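Long-range contacts in putative pore-forming toxin (PDB 3KOG), which is of unproven function but may be a secreted or surface-held toxin that forms pores in membranes: residues 108-116 with 181-189; 24-32 with 151-161. All coordinates share one frame; numbering follows the deposited sequence.

Overall arrangement
From the N terminus, strand 18-27 comes first and runs into the tight turn of contact 2. The chain then forms strands 39-42, 58-66 and 69-77, which make a separate antiparallel sheet, strand 85-94, which pairs with 18-27, and the long strand 98-120. Contact 2 closes its loop when helix 150-158 settles against the turn, 119 residues on. Contact 1 opens within that loop, on strand 98-120, and closes beyond it on strand 179-198, so the two cross. Their centres lie about 31 Å apart, on opposite sides of the chain's centre. Contact 1 zips two long strands; contact 2 ties the helix to the end of strand 18-27.

Contact 1. Residues 108-116 with 181-189; sequences QIETTKHSG and FSVFVDYMK
The rings of His114 and Phe184 lie flat on each other in an offset stack, planes 7° apart and centroids 3.8 Å apart. Phe184 covers one face of the imidazole; Ser182 OG sits at its edge, in plane, hydrogen-bonded to His114 NE2 at 2.8 Å and thereby limiting the ring's rotation. His114 CG stands anti to the backbone N (chi1 -175°), which carries the ring over Phe184. At the edge of the Phe184 ring comes Thr112 CG2, 3.6 Å from Phe184 CD2, while Thr112 OG1 donates to Asp186 OD2 from above the carboxylate plane (2.9 Å). On the same side of the sheet, Ile109 CG1 meets the selenium of Met188. On the opposite side Thr111 CB lies near Tyr187 CD2, the tyrosine hydroxyl is bonded to Thr133 O, and Lys189 runs beside Gln108; a water lies within hydrogen-bonding distance of both Gln108 OE1 and Lys189 O. Ser115 OG receives Val183 N at 2.9 Å. Glu110 N donates to Tyr187 O at 2.8 Å, and Thr111 N adds a weak bond to that same oxygen. Two residues thus oppose one: a classic beta bulge in an antiparallel strand pair, joining strands 98-120 and 179-198 of the large sheet.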
loop_
_atom_site.group_PDB
_atom_site.type_symbol
_atom_site.label_atom_id
_atom_site.label_comp_id
_atom_site.label_asym_id
_atom_site.label_seq_id
_atom_site.Cartn_x
_atom_site.Cartn_y
_atom_site.Cartn_z
ATOM N N GLN A 108 11.525 -1.544 2.988
ATOM C CA GLN A 108 12.405 -2.680 2.760
ATOM C C GLN A 108 11.533 -3.920 2.638
ATOM O O GLN A 108 10.380 -3.968 3.107
ATOM C CB GLN A 108 13.460 -2.785 3.871
ATOM C CG GLN A 108 12.968 -3.447 5.143
ATOM C CD GLN A 108 13.984 -3.361 6.299
ATOM O OE1 GLN A 108 14.022 -2.359 7.034
ATOM N NE2 GLN A 108 14.777 -4.428 6.490
ATOM N N ILE A 109 12.060 -4.915 1.915
ATOM C CA ILE A 109 11.366 -6.192 1.798
ATOM C C ILE A 109 11.651 -6.886 3.097
ATOM O O ILE A 109 12.811 -7.103 3.461
ATOM C CB ILE A 109 11.862 -7.038 0.607
ATOM C CG1 ILE A 109 11.522 -6.322 -0.707
ATOM C CG2 ILE A 109 11.275 -8.467 0.694
ATOM C CD1 ILE A 109 12.386 -6.715 -1.923
ATOM N N GLU A 110 10.609 -7.242 3.820
ATOM C CA GLU A 110 10.810 -8.027 5.035
ATOM C C GLU A 110 10.867 -9.537 4.754
ATOM O O GLU A 110 11.652 -10.242 5.364
ATOM C CB GLU A 110 9.675 -7.757 5.994
ATOM C CG GLU A 110 9.732 -8.521 7.256
ATOM C CD GLU A 110 8.606 -8.131 8.178
ATOM O OE1 GLU A 110 7.419 -8.240 7.767
ATOM O OE2 GLU A 110 8.929 -7.743 9.313
ATOM N N THR A 111 9.967 -10.016 3.907
ATOM C CA THR A 111 9.870 -11.426 3.568
ATOM C C THR A 111 9.502 -11.559 2.111
ATOM O O THR A 111 8.728 -10.742 1.594
ATOM C CB THR A 111 8.827 -12.146 4.457
ATOM O OG1 THR A 111 9.216 -11.973 5.814
ATOM C CG2 THR A 111 8.766 -13.642 4.146
ATOM N N THR A 112 10.110 -12.522 1.413
ATOM C CA THR A 112 9.744 -12.853 0.052
ATOM C C THR A 112 9.261 -14.308 0.124
ATOM O O THR A 112 9.899 -15.125 0.799
ATOM C CB THR A 112 10.950 -12.709 -0.885
ATOM O OG1 THR A 112 11.393 -11.354 -0.867
ATOM C CG2 THR A 112 10.610 -13.056 -2.327
ATOM N N LYS A 113 8.085 -14.581 -0.440
ATOM C CA LYS A 113 7.537 -15.951 -0.553
ATOM C C LYS A 113 7.434 -16.257 -2.040
ATOM O O LYS A 113 7.087 -15.368 -2.839
ATOM C CB LYS A 113 6.139 -16.057 0.053
ATOM C CG LYS A 113 6.030 -15.594 1.491
ATOM C CD LYS A 113 4.763 -16.163 2.202
ATOM C CE LYS A 113 3.571 -16.299 1.261
ATOM N NZ LYS A 113 2.259 -16.152 1.964
ATOM N N HIS A 114 7.715 -17.498 -2.412
ATOM C CA HIS A 114 7.735 -17.874 -3.791
ATOM C C HIS A 114 7.142 -19.270 -3.924
ATOM O O HIS A 114 7.573 -20.191 -3.253
ATOM C CB HIS A 114 9.176 -17.882 -4.288
ATOM C CG HIS A 114 9.305 -18.151 -5.750
ATOM N ND1 HIS A 114 10.367 -18.835 -6.297
ATOM C CD2 HIS A 114 8.498 -17.822 -6.784
ATOM C CE1 HIS A 114 10.221 -18.885 -7.609
ATOM N NE2 HIS A 114 9.086 -18.284 -7.929
ATOM N N SER A 115 6.159 -19.415 -4.799
ATOM C CA SER A 115 5.614 -20.716 -5.112
ATOM C C SER A 115 6.616 -21.571 -5.936
ATOM O O SER A 115 7.655 -21.063 -6.435
ATOM C CB SER A 115 4.337 -20.537 -5.910
ATOM O OG SER A 115 4.632 -20.041 -7.196
ATOM N N GLY A 116 6.313 -22.857 -6.065
ATOM C CA GLY A 116 6.945 -23.699 -7.069
ATOM C C GLY A 116 6.451 -23.259 -8.445
ATOM O O GLY A 116 5.583 -22.365 -8.558
ATOM N N PHE A 181 5.881 -20.532 -14.950
ATOM C CA PHE A 181 5.046 -19.650 -14.150
ATOM C C PHE A 181 5.205 -19.914 -12.676
ATOM O O PHE A 181 5.232 -21.068 -12.242
ATOM C CB PHE A 181 3.577 -19.825 -14.571
ATOM C CG PHE A 181 2.591 -19.041 -13.722
ATOM C CD1 PHE A 181 2.282 -17.729 -14.032
ATOM C CD2 PHE A 181 2.015 -19.606 -12.587
ATOM C CE1 PHE A 181 1.411 -16.978 -13.195
ATOM C CE2 PHE A 181 1.124 -18.895 -11.790
ATOM C CZ PHE A 181 0.832 -17.566 -12.093
ATOM N N SER A 182 5.218 -18.843 -11.893
ATOM C CA SER A 182 5.260 -18.884 -10.460
ATOM C C SER A 182 4.753 -17.568 -9.885
ATOM O O SER A 182 4.521 -16.599 -10.614
ATOM C CB SER A 182 6.682 -19.171 -9.945
ATOM O OG SER A 182 7.580 -18.126 -10.291
ATOM N N VAL A 183 4.585 -17.539 -8.571
ATOM C CA VAL A 183 4.129 -16.301 -7.941
ATOM C C VAL A 183 5.046 -15.942 -6.775
ATOM O O VAL A 183 5.312 -16.755 -5.938
ATOM C CB VAL A 183 2.671 -16.438 -7.464
ATOM C CG1 VAL A 183 2.179 -15.116 -6.841
ATOM C CG2 VAL A 183 1.768 -16.845 -8.634
ATOM N N PHE A 184 5.465 -14.684 -6.721
ATOM C CA PHE A 184 6.077 -14.094 -5.528
ATOM C C PHE A 184 5.075 -13.263 -4.735
ATOM O O PHE A 184 4.205 -12.614 -5.296
ATOM C CB PHE A 184 7.280 -13.204 -5.872
ATOM C CG PHE A 184 8.466 -13.930 -6.402
ATOM C CD1 PHE A 184 8.569 -14.244 -7.758
ATOM C CD2 PHE A 184 9.522 -14.215 -5.570
ATOM C CE1 PHE A 184 9.727 -14.909 -8.253
ATOM C CE2 PHE A 184 10.640 -14.891 -6.043
ATOM C CZ PHE A 184 10.724 -15.222 -7.397
ATOM N N VAL A 185 5.197 -13.325 -3.420
ATOM C CA VAL A 185 4.513 -12.429 -2.507
ATOM C C VAL A 185 5.579 -11.767 -1.647
ATOM O O VAL A 185 6.348 -12.451 -0.964
ATOM C CB VAL A 185 3.488 -13.176 -1.637
ATOM C CG1 VAL A 185 2.817 -12.214 -0.648
ATOM C CG2 VAL A 185 2.458 -13.885 -2.536
ATOM N N ASP A 186 5.632 -10.428 -1.667
ATOM C CA ASP A 186 6.571 -9.713 -0.867
ATOM C C ASP A 186 5.844 -8.932 0.206
ATOM O O ASP A 186 4.953 -8.186 -0.109
ATOM C CB ASP A 186 7.385 -8.757 -1.711
ATOM C CG ASP A 186 8.381 -9.485 -2.631
ATOM O OD1 ASP A 186 7.968 -9.932 -3.698
ATOM O OD2 ASP A 186 9.562 -9.607 -2.279
ATOM N N TYR A 187 6.281 -9.093 1.450
ATOM C CA TYR A 187 5.853 -8.276 2.553
ATOM C C TYR A 187 6.845 -7.171 2.732
ATOM O O TYR A 187 8.009 -7.405 2.927
ATOM C CB TYR A 187 5.780 -9.103 3.845
ATOM C CG TYR A 187 4.797 -10.234 3.869
ATOM C CD1 TYR A 187 3.736 -10.292 3.000
ATOM C CD2 TYR A 187 4.899 -11.219 4.845
ATOM C CE1 TYR A 187 2.833 -11.301 3.054
ATOM C CE2 TYR A 187 3.989 -12.241 4.909
ATOM C CZ TYR A 187 2.961 -12.278 3.975
ATOM O OH TYR A 187 2.016 -13.282 4.006
HETATM N N MSE A 188 6.348 -5.947 2.646
HETATM C CA MSE A 188 7.105 -4.724 2.718
HETATM C C MSE A 188 6.919 -4.139 4.151
HETATM O O MSE A 188 5.792 -4.145 4.691
HETATM C CB MSE A 188 6.521 -3.717 1.704
HETATM C CG MSE A 188 6.351 -4.225 0.246
HETATM SE SE MSE A 188 8.037 -4.854 -0.441
HETATM C CE MSE A 188 9.110 -3.293 -0.151
ATOM N N LYS A 189 8.028 -3.739 4.764
ATOM C CA LYS A 189 8.053 -3.070 6.069
ATOM C C LYS A 189 8.563 -1.662 5.841
ATOM O O LYS A 189 9.656 -1.480 5.333
ATOM C CB LYS A 189 8.978 -3.787 7.045
ATOM C CG LYS A 189 9.016 -3.078 8.424
ATOM C CD LYS A 189 9.818 -3.836 9.440
ATOM C CE LYS A 189 11.255 -3.432 9.441
ATOM N NZ LYS A 189 11.901 -3.857 10.736
HETATM O O HOH W 1 11.547 -0.824 7.117
#

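Contact 2. Residues 24-32 with 151-161; sequences VVIDATTGT and EIKNIIDAYNK
Asn154 points from the helix toward the turn, where Asn154 ND2 donates to Ala28 O at 2.9 Å, with an N-H...O angle of 158°. The acceptor lies in the amide plane, yet the donor approaches from above the carbonyl plane, 37° out of it. CG of Asn154 stands anti to its carbonyl carbon (chi1 -74°), which directs ND2 to Ala28 O and leaves it close to Gly31 N. One helical turn earlier, Glu151 reaches out extended and lies alongside Thr29, both pointing the same way; Thr29 CG2 rests 3.5 Å from Glu151 OE2. The carboxylate oxygens are bonded to Ser95 and Asn97; Thr29, whose hydroxyl is bonded to Asp27, turns a methyl group to them. Ala28 CB presses on Ile155 CG1 at 3.5 Å, tighter than usual for two carbons. Farther along the helix, Ala158 CB faces the branches of Ile26, with Ile26 CG1 at 4.1 Å, and the chain of Lys161 slides past Ile26 in the opposite direction. Lys161 NZ donates to a water that in turn gives a weak bond to Gly31 O. Within the turn, Asp27 OD1 accepts from both Thr29 OG1 (2.6 Å) and Thr29 N, reached from one face of its carboxylate. Asp27 O takes the N-H groups of Thr30, Gly31 and Thr32. Gly31 has a positive phi, at which a side chain would press on the preceding carbonyl oxygen. Ile155 and Ala158 also touch Ile93 of strand 85-94, so the helix packs against both this strand and the hairpin. The turn combines an Asx turn at Asp27 with a G1 beta bulge, in which Gly31 and Thr32 both face Asp27, a familiar way of closing a tight beta hairpin.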
loop_
_atom_site.group_PDB
_atom_site.type_symbol
_atom_site.label_atom_id
_atom_site.label_comp_id
_atom_site.label_asym_id
_atom_site.label_seq_id
_atom_site.Cartn_x
_atom_site.Cartn_y
_atom_site.Cartn_z
ATOM N N VAL A 24 -7.825 6.100 5.293
ATOM C CA VAL A 24 -8.511 5.941 6.555
ATOM C C VAL A 24 -8.429 7.324 7.256
ATOM O O VAL A 24 -7.301 7.822 7.467
ATOM C CB VAL A 24 -7.809 4.906 7.421
ATOM C CG1 VAL A 24 -8.534 4.775 8.785
ATOM C CG2 VAL A 24 -7.678 3.536 6.695
ATOM N N VAL A 25 -9.578 7.957 7.552
ATOM C CA VAL A 25 -9.594 9.330 8.117
ATOM C C VAL A 25 -9.952 9.226 9.603
ATOM O O VAL A 25 -11.035 8.682 9.963
ATOM C CB VAL A 25 -10.606 10.273 7.412
ATOM C CG1 VAL A 25 -10.501 11.725 7.966
ATOM C CG2 VAL A 25 -10.390 10.247 5.869
ATOM N N ILE A 26 -9.070 9.765 10.442
ATOM C CA ILE A 26 -9.233 9.714 11.893
ATOM C C ILE A 26 -9.457 11.101 12.465
ATOM O O ILE A 26 -8.660 12.028 12.257
ATOM C CB ILE A 26 -8.005 9.084 12.603
ATOM C CG1 ILE A 26 -7.732 7.690 12.081
ATOM C CG2 ILE A 26 -8.148 9.111 14.177
ATOM C CD1 ILE A 26 -8.903 6.658 12.201
ATOM N N ASP A 27 -10.538 11.237 13.214
ATOM C CA ASP A 27 -10.785 12.435 13.921
ATOM C C ASP A 27 -10.032 12.330 15.259
ATOM O O ASP A 27 -10.417 11.559 16.116
ATOM C CB ASP A 27 -12.278 12.565 14.157
ATOM C CG ASP A 27 -12.640 13.750 14.990
ATOM O OD1 ASP A 27 -11.791 14.575 15.387
ATOM O OD2 ASP A 27 -13.838 13.867 15.243
ATOM N N ALA A 28 -8.992 13.111 15.395
ATOM C CA ALA A 28 -8.050 13.030 16.525
ATOM C C ALA A 28 -8.688 13.496 17.803
ATOM O O ALA A 28 -8.201 13.183 18.915
ATOM C CB ALA A 28 -6.793 13.884 16.216
ATOM N N THR A 29 -9.749 14.279 17.680
ATOM C CA THR A 29 -10.321 14.839 18.866
ATOM C C THR A 29 -11.024 13.760 19.654
ATOM O O THR A 29 -11.101 13.814 20.890
ATOM C CB THR A 29 -11.174 16.089 18.560
ATOM O OG1 THR A 29 -12.227 15.744 17.701
ATOM C CG2 THR A 29 -10.250 17.173 17.872
ATOM N N THR A 30 -11.453 12.727 18.971
ATOM C CA THR A 30 -12.110 11.660 19.635
ATOM C C THR A 30 -11.507 10.269 19.430
ATOM O O THR A 30 -11.852 9.330 20.143
ATOM C CB THR A 30 -13.568 11.732 19.228
ATOM O OG1 THR A 30 -14.324 10.824 20.015
ATOM C CG2 THR A 30 -13.733 11.463 17.772
ATOM N N GLY A 31 -10.613 10.130 18.466
ATOM C CA GLY A 31 -10.055 8.848 18.100
ATOM C C GLY A 31 -10.920 7.998 17.191
ATOM O O GLY A 31 -10.711 6.809 17.101
ATOM N N THR A 32 -11.838 8.615 16.472
ATOM C CA THR A 32 -12.901 7.933 15.744
ATOM C C THR A 32 -12.500 7.832 14.255
ATOM O O THR A 32 -12.016 8.804 13.713
ATOM C CB THR A 32 -14.198 8.752 15.866
ATOM O OG1 THR A 32 -14.679 8.743 17.215
ATOM C CG2 THR A 32 -15.315 8.218 14.932
ATOM N N GLU A 151 -5.682 14.442 22.675
ATOM C CA GLU A 151 -5.710 14.658 21.219
ATOM C C GLU A 151 -4.380 14.160 20.604
ATOM O O GLU A 151 -4.372 13.428 19.603
ATOM C CB GLU A 151 -5.940 16.146 20.920
ATOM C CG GLU A 151 -6.500 16.395 19.544
ATOM C CD GLU A 151 -6.639 17.836 19.162
ATOM O OE1 GLU A 151 -6.511 18.715 20.017
ATOM O OE2 GLU A 151 -6.898 18.091 17.963
ATOM N N ILE A 152 -3.269 14.540 21.246
ATOM C CA ILE A 152 -1.943 14.100 20.815
ATOM C C ILE A 152 -1.862 12.561 20.924
ATOM O O ILE A 152 -1.429 11.866 19.981
ATOM C CB ILE A 152 -0.831 14.766 21.605
ATOM C CG1 ILE A 152 -0.739 16.253 21.220
ATOM C CG2 ILE A 152 0.491 14.025 21.331
ATOM C CD1 ILE A 152 0.153 17.109 22.174
ATOM N N LYS A 153 -2.333 12.032 22.048
ATOM C CA LYS A 153 -2.344 10.578 22.245
ATOM C C LYS A 153 -3.184 9.865 21.184
ATOM O O LYS A 153 -2.796 8.792 20.703
ATOM C CB LYS A 153 -2.793 10.195 23.672
ATOM C CG LYS A 153 -1.774 10.665 24.733
ATOM C CD LYS A 153 -2.135 10.247 26.190
ATOM C CE LYS A 153 -3.409 10.899 26.681
ATOM N NZ LYS A 153 -3.645 10.684 28.193
ATOM N N ASN A 154 -4.314 10.454 20.804
ATOM C CA ASN A 154 -5.175 9.844 19.788
ATOM C C ASN A 154 -4.503 9.749 18.414
ATOM O O ASN A 154 -4.667 8.750 17.668
ATOM C CB ASN A 154 -6.504 10.633 19.664
ATOM C CG ASN A 154 -7.451 10.382 20.836
ATOM O OD1 ASN A 154 -7.296 9.398 21.535
ATOM N ND2 ASN A 154 -8.423 11.267 21.049
ATOM N N ILE A 155 -3.788 10.823 18.075
ATOM C CA ILE A 155 -3.008 10.872 16.856
ATOM C C ILE A 155 -1.980 9.739 16.817
ATOM O O ILE A 155 -1.860 8.988 15.828
ATOM C CB ILE A 155 -2.319 12.267 16.703
ATOM C CG1 ILE A 155 -3.353 13.367 16.529
ATOM C CG2 ILE A 155 -1.416 12.267 15.451
ATOM C CD1 ILE A 155 -2.827 14.841 16.476
ATOM N N ILE A 156 -1.205 9.601 17.890
ATOM C CA ILE A 156 -0.202 8.537 17.930
ATOM C C ILE A 156 -0.844 7.153 17.851
ATOM O O ILE A 156 -0.392 6.313 17.085
ATOM C CB ILE A 156 0.761 8.664 19.160
ATOM C CG1 ILE A 156 1.425 10.031 19.099
ATOM C CG2 ILE A 156 1.827 7.555 19.091
ATOM C CD1 ILE A 156 2.210 10.540 20.407
ATOM N N ASP A 157 -1.929 6.950 18.590
ATOM C CA ASP A 157 -2.637 5.649 18.609
ATOM C C ASP A 157 -3.211 5.247 17.247
ATOM O O ASP A 157 -3.398 4.080 16.971
ATOM C CB ASP A 157 -3.789 5.677 19.631
ATOM C CG ASP A 157 -3.302 5.730 21.064
ATOM O OD1 ASP A 157 -2.097 5.462 21.300
ATOM O OD2 ASP A 157 -4.123 6.037 21.964
ATOM N N ALA A 158 -3.461 6.227 16.400
ATOM C CA ALA A 158 -4.043 6.014 15.093
ATOM C C ALA A 158 -3.092 5.231 14.223
ATOM O O ALA A 158 -3.537 4.529 13.320
ATOM C CB ALA A 158 -4.396 7.360 14.442
ATOM N N TYR A 159 -1.790 5.324 14.509
ATOM C CA TYR A 159 -0.745 4.584 13.823
ATOM C C TYR A 159 -0.374 3.243 14.494
ATOM O O TYR A 159 0.562 2.537 14.025
ATOM C CB TYR A 159 0.514 5.470 13.677
ATOM C CG TYR A 159 0.287 6.635 12.772
ATOM C CD1 TYR A 159 -0.188 7.811 13.280
ATOM C CD2 TYR A 159 0.487 6.554 11.396
ATOM C CE1 TYR A 159 -0.443 8.859 12.494
ATOM C CE2 TYR A 159 0.264 7.660 10.595
ATOM C CZ TYR A 159 -0.208 8.802 11.164
ATOM O OH TYR A 159 -0.474 9.940 10.433
ATOM N N ASN A 160 -1.082 2.912 15.577
ATOM C CA ASN A 160 -0.783 1.731 16.381
ATOM C C ASN A 160 -1.930 0.760 16.420
ATOM O O ASN A 160 -2.130 0.141 17.441
ATOM C CB ASN A 160 -0.434 2.135 17.815
ATOM C CG ASN A 160 0.429 1.108 18.504
ATOM O OD1 ASN A 160 1.297 0.483 17.871
ATOM N ND2 ASN A 160 0.160 0.874 19.768
ATOM N N LYS A 161 -2.661 0.592 15.320
ATOM C CA LYS A 161 -3.844 -0.274 15.329
ATOM C C LYS A 161 -3.488 -1.762 15.185
ATOM O O LYS A 161 -4.287 -2.641 15.523
ATOM C CB LYS A 161 -4.844 0.168 14.252
ATOM C CG LYS A 161 -5.432 1.573 14.528
ATOM C CD LYS A 161 -6.575 1.938 13.587
ATOM C CE LYS A 161 -7.118 3.328 13.898
ATOM N NZ LYS A 161 -7.940 3.324 15.135
HETATM O O HOH W 2 -7.854 5.755 15.801
#